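Local coordinates for protein tyrosinase (Burkholderia thailandensis, PDB 5ZRD) that catalyses, as a dicopper monooxygenase, the ortho-hydroxylation of monophenols such as tyrosine to catechols and probably their further oxidation to quinones, at residues 205-208 against 209-213; 120-123 against 124-128. All coordinates share one frame; numbering follows the deposited sequence.

Interaction 1 (205-208 against 209-213)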
ATOM      1  N   PRO A 205      24.772 -41.136  10.895  1.00 49.73           N
ATOM      2  CA  PRO A 205      23.393 -41.397  11.315  1.00 51.56           C
ATOM      3  C   PRO A 205      23.253 -42.000  12.724  1.00 54.21           C
ATOM      4  O   PRO A 205      22.440 -41.489  13.493  1.00 57.24           O
ATOM      5  CB  PRO A 205      22.870 -42.395  10.275  1.00 50.65           C
ATOM      6  CG  PRO A 205      23.551 -41.965   9.001  1.00 51.50           C
ATOM      7  CD  PRO A 205      24.879 -41.391   9.445  1.00 51.51           C
ATOM      8  N   GLU A 206      24.022 -43.040  13.075  1.00 49.75           N
ATOM      9  CA  GLU A 206      23.763 -43.748  14.338  1.00 55.86           C
ATOM     10  C   GLU A 206      24.161 -42.834  15.499  1.00 50.08           C
ATOM     11  O   GLU A 206      23.485 -42.803  16.508  1.00 54.96           O
ATOM     12  CB  GLU A 206      24.484 -45.097  14.439  1.00 66.15           C
ATOM     13  CG  GLU A 206      24.181 -46.040  13.282  1.00 88.29           C
ATOM     14  CD  GLU A 206      24.016 -47.505  13.666  1.00104.57           C
ATOM     15  OE1 GLU A 206      25.032 -48.133  14.053  1.00105.42           O
ATOM     16  OE2 GLU A 206      22.870 -48.017  13.578  1.00105.26           O
ATOM     17  N   LYS A 207      25.252 -42.100  15.338  1.00 46.02           N
ATOM     18  CA  LYS A 207      25.732 -41.206  16.375  1.00 43.95           C
ATOM     19  C   LYS A 207      24.724 -40.054  16.571  1.00 41.86           C
ATOM     20  O   LYS A 207      24.430 -39.640  17.715  1.00 38.80           O
ATOM     21  CB  LYS A 207      27.127 -40.732  15.974  1.00 48.55           C
ATOM     22  CG  LYS A 207      27.656 -39.520  16.723  1.00 55.71           C
ATOM     23  CD  LYS A 207      27.875 -39.745  18.206  1.00 55.71           C
ATOM     24  CE  LYS A 207      29.044 -38.926  18.709  1.00 62.42           C
ATOM     25  NZ  LYS A 207      29.017 -38.805  20.181  1.00 65.70           N
ATOM     26  N   ASN A 208      24.180 -39.573  15.446  1.00 37.97           N
ATOM     27  CA  ASN A 208      23.183 -38.518  15.405  1.00 36.30           C
ATOM     28  C   ASN A 208      21.968 -38.928  16.251  1.00 36.46           C
ATOM     29  O   ASN A 208      21.582 -38.184  17.116  1.00 32.76           O
ATOM     30  CB  ASN A 208      22.842 -38.151  13.952  1.00 36.82           C
ATOM     31  CG  ASN A 208      23.980 -37.418  13.269  1.00 37.17           C
ATOM     32  OD1 ASN A 208      24.927 -36.977  13.925  1.00 40.68           O
ATOM     33  ND2 ASN A 208      23.900 -37.262  11.959  1.00 38.82           N
ATOM     34  N   THR A 209      21.426 -40.129  16.031  1.00 37.99           N
ATOM     35  CA  THR A 209      20.318 -40.691  16.828  1.00 40.93           C
ATOM     36  C   THR A 209      20.677 -40.796  18.317  1.00 42.35           C
ATOM     37  O   THR A 209      19.815 -40.586  19.191  1.00 42.77           O
ATOM     38  CB  THR A 209      19.936 -42.084  16.312  1.00 41.27           C
ATOM     39  OG1 THR A 209      19.449 -41.919  14.994  1.00 38.17           O
ATOM     40  CG2 THR A 209      18.887 -42.798  17.135  1.00 39.69           C
ATOM     41  N   GLU A 210      21.916 -41.157  18.621  1.00 42.50           N
ATOM     42  CA  GLU A 210      22.357 -41.178  20.047  1.00 47.16           C
ATOM     43  C   GLU A 210      22.316 -39.758  20.622  1.00 41.60           C
ATOM     44  O   GLU A 210      21.796 -39.554  21.733  1.00 42.62           O
ATOM     45  CB  GLU A 210      23.748 -41.812  20.213  1.00 47.37           C
ATOM     46  CG  GLU A 210      23.741 -43.320  19.958  1.00 54.98           C
ATOM     47  CD  GLU A 210      25.104 -43.994  19.860  1.00 61.54           C
ATOM     48  OE1 GLU A 210      26.086 -43.436  20.378  1.00 57.00           O
ATOM     49  OE2 GLU A 210      25.173 -45.079  19.250  1.00 67.87           O
ATOM     50  N   LEU A 211      22.861 -38.796  19.876  1.00 37.18           N
ATOM     51  CA  LEU A 211      22.858 -37.419  20.332  1.00 37.48           C
ATOM     52  C   LEU A 211      21.416 -36.931  20.550  1.00 33.82           C
ATOM     53  O   LEU A 211      21.121 -36.226  21.554  1.00 34.14           O
ATOM     54  CB  LEU A 211      23.575 -36.548  19.298  1.00 38.81           C
ATOM     55  CG  LEU A 211      25.103 -36.654  19.291  1.00 41.78           C
ATOM     56  CD1 LEU A 211      25.684 -35.869  18.122  1.00 42.20           C
ATOM     57  CD2 LEU A 211      25.705 -36.155  20.597  1.00 37.25           C
ATOM     58  N   LEU A 212      20.518 -37.286  19.632  1.00 30.65           N
ATOM     59  CA  LEU A 212      19.152 -36.803  19.733  1.00 32.06           C
ATOM     60  C   LEU A 212      18.527 -37.443  20.979  1.00 32.34           C
ATOM     61  O   LEU A 212      17.874 -36.777  21.765  1.00 33.83           O
ATOM     62  CB  LEU A 212      18.396 -37.133  18.443  1.00 33.32           C
ATOM     63  CG  LEU A 212      16.869 -37.007  18.492  1.00 32.37           C
ATOM     64  CD1 LEU A 212      16.445 -35.605  18.890  1.00 38.48           C
ATOM     65  CD2 LEU A 212      16.261 -37.354  17.167  1.00 30.48           C
ATOM     66  N   ASN A 213      18.769 -38.720  21.193  1.00 33.38           N
ATOM     67  CA  ASN A 213      18.057 -39.411  22.271  1.00 36.50           C
ATOM     68  C   ASN A 213      18.527 -38.834  23.600  1.00 36.85           C
ATOM     69  O   ASN A 213      17.756 -38.595  24.552  1.00 41.44           O
ATOM     70  CB  ASN A 213      18.202 -40.936  22.179  1.00 36.83           C
ATOM     71  CG  ASN A 213      17.246 -41.508  21.160  1.00 37.55           C
ATOM     72  OD1 ASN A 213      16.202 -40.895  20.896  1.00 35.21           O
ATOM     73  ND2 ASN A 213      17.599 -42.642  20.570  1.00 32.65           N
TER

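Interaction 2 (120-123 against 124-128)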
ATOM      1  N   THR A 120       6.770 -38.888  28.445  1.00 29.51           N
ATOM      2  CA  THR A 120       7.073 -38.872  29.873  1.00 30.08           C
ATOM      3  C   THR A 120       6.950 -40.271  30.496  1.00 31.12           C
ATOM      4  O   THR A 120       6.941 -40.397  31.698  1.00 32.70           O
ATOM      5  CB  THR A 120       6.154 -37.890  30.606  1.00 27.41           C
ATOM      6  OG1 THR A 120       4.798 -38.181  30.274  1.00 31.37           O
ATOM      7  CG2 THR A 120       6.438 -36.449  30.243  1.00 27.98           C
ATOM      8  N   ASP A 121       6.839 -41.317  29.700  1.00 33.56           N
ATOM      9  CA  ASP A 121       6.912 -42.679  30.219  1.00 35.92           C
ATOM     10  C   ASP A 121       8.368 -43.016  30.567  1.00 36.40           C
ATOM     11  O   ASP A 121       9.289 -42.248  30.264  1.00 41.04           O
ATOM     12  CB  ASP A 121       6.366 -43.716  29.194  1.00 37.97           C
ATOM     13  CG  ASP A 121       7.337 -43.991  28.010  1.00 41.18           C
ATOM     14  OD1 ASP A 121       8.436 -43.378  27.928  1.00 43.88           O
ATOM     15  OD2 ASP A 121       7.006 -44.848  27.166  1.00 43.26           O
ATOM     16  N   GLU A 122       8.541 -44.192  31.158  1.00 36.39           N
ATOM     17  CA  GLU A 122       9.809 -44.690  31.684  1.00 41.78           C
ATOM     18  C   GLU A 122      10.802 -44.893  30.523  1.00 37.39           C
ATOM     19  O   GLU A 122      11.995 -44.557  30.657  1.00 32.75           O
ATOM     20  CB  GLU A 122       9.570 -45.984  32.498  1.00 47.18           C
ATOM     21  CG  GLU A 122      10.626 -46.284  33.568  1.00 56.81           C
ATOM     22  CD  GLU A 122      10.873 -45.195  34.622  1.00 74.56           C
ATOM     23  OE1 GLU A 122      12.022 -45.135  35.134  1.00 75.51           O
ATOM     24  OE2 GLU A 122       9.926 -44.391  34.939  1.00 76.33           O
ATOM     25  N   TYR A 123      10.318 -45.423  29.394  1.00 36.04           N
ATOM     26  CA  TYR A 123      11.200 -45.672  28.260  1.00 41.39           C
ATOM     27  C   TYR A 123      11.852 -44.351  27.808  1.00 39.61           C
ATOM     28  O   TYR A 123      13.102 -44.252  27.723  1.00 38.86           O
ATOM     29  CB  TYR A 123      10.505 -46.384  27.093  1.00 39.66           C
ATOM     30  CG  TYR A 123      11.466 -46.640  25.965  1.00 36.61           C
ATOM     31  CD1 TYR A 123      12.319 -47.727  25.996  1.00 44.35           C
ATOM     32  CD2 TYR A 123      11.642 -45.723  24.942  1.00 40.02           C
ATOM     33  CE1 TYR A 123      13.298 -47.919  25.025  1.00 43.75           C
ATOM     34  CE2 TYR A 123      12.584 -45.918  23.938  1.00 39.80           C
ATOM     35  CZ  TYR A 123      13.435 -47.012  23.991  1.00 40.47           C
ATOM     36  OH  TYR A 123      14.375 -47.242  23.027  1.00 37.92           O
ATOM     37  N   THR A 124      11.023 -43.344  27.561  1.00 35.80           N
ATOM     38  CA  THR A 124      11.541 -42.124  26.990  1.00 36.05           C
ATOM     39  C   THR A 124      12.520 -41.503  27.992  1.00 35.79           C
ATOM     40  O   THR A 124      13.593 -41.027  27.607  1.00 34.59           O
ATOM     41  CB  THR A 124      10.438 -41.143  26.562  1.00 35.80           C
ATOM     42  OG1 THR A 124       9.504 -41.714  25.646  1.00 33.38           O
ATOM     43  CG2 THR A 124      11.030 -39.938  25.879  1.00 37.39           C
ATOM     44  N   LEU A 125      12.188 -41.538  29.274  1.00 34.15           N
ATOM     45  CA  LEU A 125      13.084 -40.894  30.226  1.00 34.56           C
ATOM     46  C   LEU A 125      14.465 -41.560  30.214  1.00 38.69           C
ATOM     47  O   LEU A 125      15.469 -40.874  30.506  1.00 36.65           O
ATOM     48  CB  LEU A 125      12.504 -40.975  31.632  1.00 34.54           C
ATOM     49  CG  LEU A 125      11.228 -40.188  31.870  1.00 38.46           C
ATOM     50  CD1 LEU A 125      10.562 -40.639  33.171  1.00 38.63           C
ATOM     51  CD2 LEU A 125      11.512 -38.698  31.870  1.00 36.24           C
ATOM     52  N   LYS A 126      14.510 -42.877  29.982  1.00 38.57           N
ATOM     53  CA  LYS A 126      15.764 -43.632  30.134  1.00 43.73           C
ATOM     54  C   LYS A 126      16.435 -43.867  28.777  1.00 40.60           C
ATOM     55  O   LYS A 126      17.588 -44.162  28.776  1.00 40.16           O
ATOM     56  CB  LYS A 126      15.517 -44.989  30.802  1.00 47.17           C
ATOM     57  CG  LYS A 126      15.032 -44.933  32.248  1.00 50.48           C
ATOM     58  CD  LYS A 126      14.475 -46.259  32.753  1.00 60.14           C
ATOM     59  CE  LYS A 126      15.424 -47.044  33.643  1.00 70.02           C
ATOM     60  NZ  LYS A 126      16.664 -47.464  32.937  1.00 69.98           N
ATOM     61  N   HIS A 127      15.721 -43.757  27.657  1.00 39.02           N
ATOM     62  CA  HIS A 127      16.293 -44.095  26.344  1.00 42.62           C
ATOM     63  C   HIS A 127      15.949 -43.101  25.215  1.00 42.48           C
ATOM     64  O   HIS A 127      16.434 -43.273  24.101  1.00 39.97           O
ATOM     65  CB  HIS A 127      15.820 -45.495  25.973  1.00 46.24           C
ATOM     66  CG  HIS A 127      16.355 -46.486  26.935  1.00 49.90           C
ATOM     67  ND1 HIS A 127      15.537 -47.268  27.723  1.00 51.15           N
ATOM     68  CD2 HIS A 127      17.625 -46.734  27.310  1.00 51.72           C
ATOM     69  CE1 HIS A 127      16.279 -48.006  28.514  1.00 53.66           C
ATOM     70  NE2 HIS A 127      17.569 -47.689  28.283  1.00 54.84           N
ATOM     71  N   GLY A 128      15.104 -42.101  25.444  1.00 39.62           N
ATOM     72  CA  GLY A 128      14.782 -41.147  24.389  1.00 41.87           C
ATOM     73  C   GLY A 128      13.710 -41.669  23.445  1.00 38.87           C
ATOM     74  O   GLY A 128      12.777 -42.332  23.863  1.00 40.22           O
TER
HETATM   75  O   HOH W   1      15.279 -44.861  22.138  1.00 28.54           O

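Interaction 1 (205-208 against 209-213)
Leu211 lays its CB and CG over the carbonyl oxygen of Lys207, one turn earlier on the same helix, with CG 3.4 Å from that O. Its CG stands anti to its own carbonyl carbon (chi1 -76°), which tips the branched end back toward the preceding turn. Leu211 N donates to the same Lys207 O at 2.8 Å, so the side chain shields the oxygen its own amide holds. Farther out only the ends approach, Lys207 NZ lying 4.3 Å from Leu211 CD2, a loose contact.

Glu210 repeats the pattern one residue back: its CG lies 3.5 Å from Glu206 O, and the extended chain carries the carboxylate past that carbonyl. Lys207 NZ lies 5.5 Å from Glu210 OE1, too far for a salt bridge but near enough perhaps to temper the carboxylate's charge; the Glu206 carboxylate is poorly ordered.

Thr209 differs in offering a hydroxyl. OG1, beside its backbone N, makes a weak 3.4 Å hydrogen bond to Pro205 O, which also accepts from Thr209 N in a nearly straight bond (168°). Asn208 faces the protein interior, where its ND2 donates to Phe202 O in the preceding loop, while its own carbonyl receives Leu212 N.

With a proline in its first turn and successive i to i+4 backbone bonds, this is the N-terminal start of a regular alpha-helix, 205-221, in the central domain of the tyrosinase.

Interaction 2 (120-123 against 124-128)
Over one face of the Tyr123 ring sits CB of His127, 3.8 Å from the ring centroid and displaced toward the rim, a CH-pi contact from the next helical turn. The imidazole beyond it meets the phenol obliquely, the two planes inclined at 44°, and CB of Lys126 lies against one face of the imidazole. Tyr123 CG is anti to the backbone N (chi1 -179°), which swings the ring along the helix over His127 and brings CE2 to 3.6 Å from Gly128 O. A water fixes the far end, accepting from Tyr123 OH at 2.7 Å and donating to His127 O. The ring also has a cation-pi partner in Arg15.

All this rides on a short helix, 122-127, whose start carries a textbook N-cap. Asp121 OD1 accepts from Thr124 N at 2.6 Å, met nearly along its C-O axis, and lies close to Thr124 OG1 as well; that hydroxyl is further engaged with Trp117 NE1 and Asp118 O. The cap depends on Asp121 CG standing between the backbone N and the carbonyl carbon (chi1 75°), which folds the carboxylate back over the first turn.

Glu122 OE1 rests 3.6 Å from the aliphatic Lys126 CD, although the charged ends do not meet: Glu122 OE1 and Lys126 NZ remain 5.6 Å apart. Tyr123 O accepts from both His127 N and Lys126 N, a shared acceptor at the last turn. Gly128, with positive phi, then carries the chain out of helical geometry.

Overall arrangement
The first turns of helix 205-221 (interaction 1) meet the C-terminal end of the short helix 122-127 (interaction 2) within the tyrosinase central domain; the centres of the two interactions are 15 Å apart, and 120-128 comes first along the chain. They touch directly: Asn213 CB of interaction 1 packs 3.5 Å from His127 O of interaction 2, and Asn213 OD1 accepts a hydrogen bond from Ile129 N just past Gly128. Helix 205-221 reaches back again farther along, with Leu220 against Thr124 and Leu125, and Arg217 NE bonded to Leu125 O. Neither contact contributes a copper ligand. The side chains of Leu212 and Thr120 nevertheless lie about 11 Å from those of the copper ligands His281 and His277, respectively.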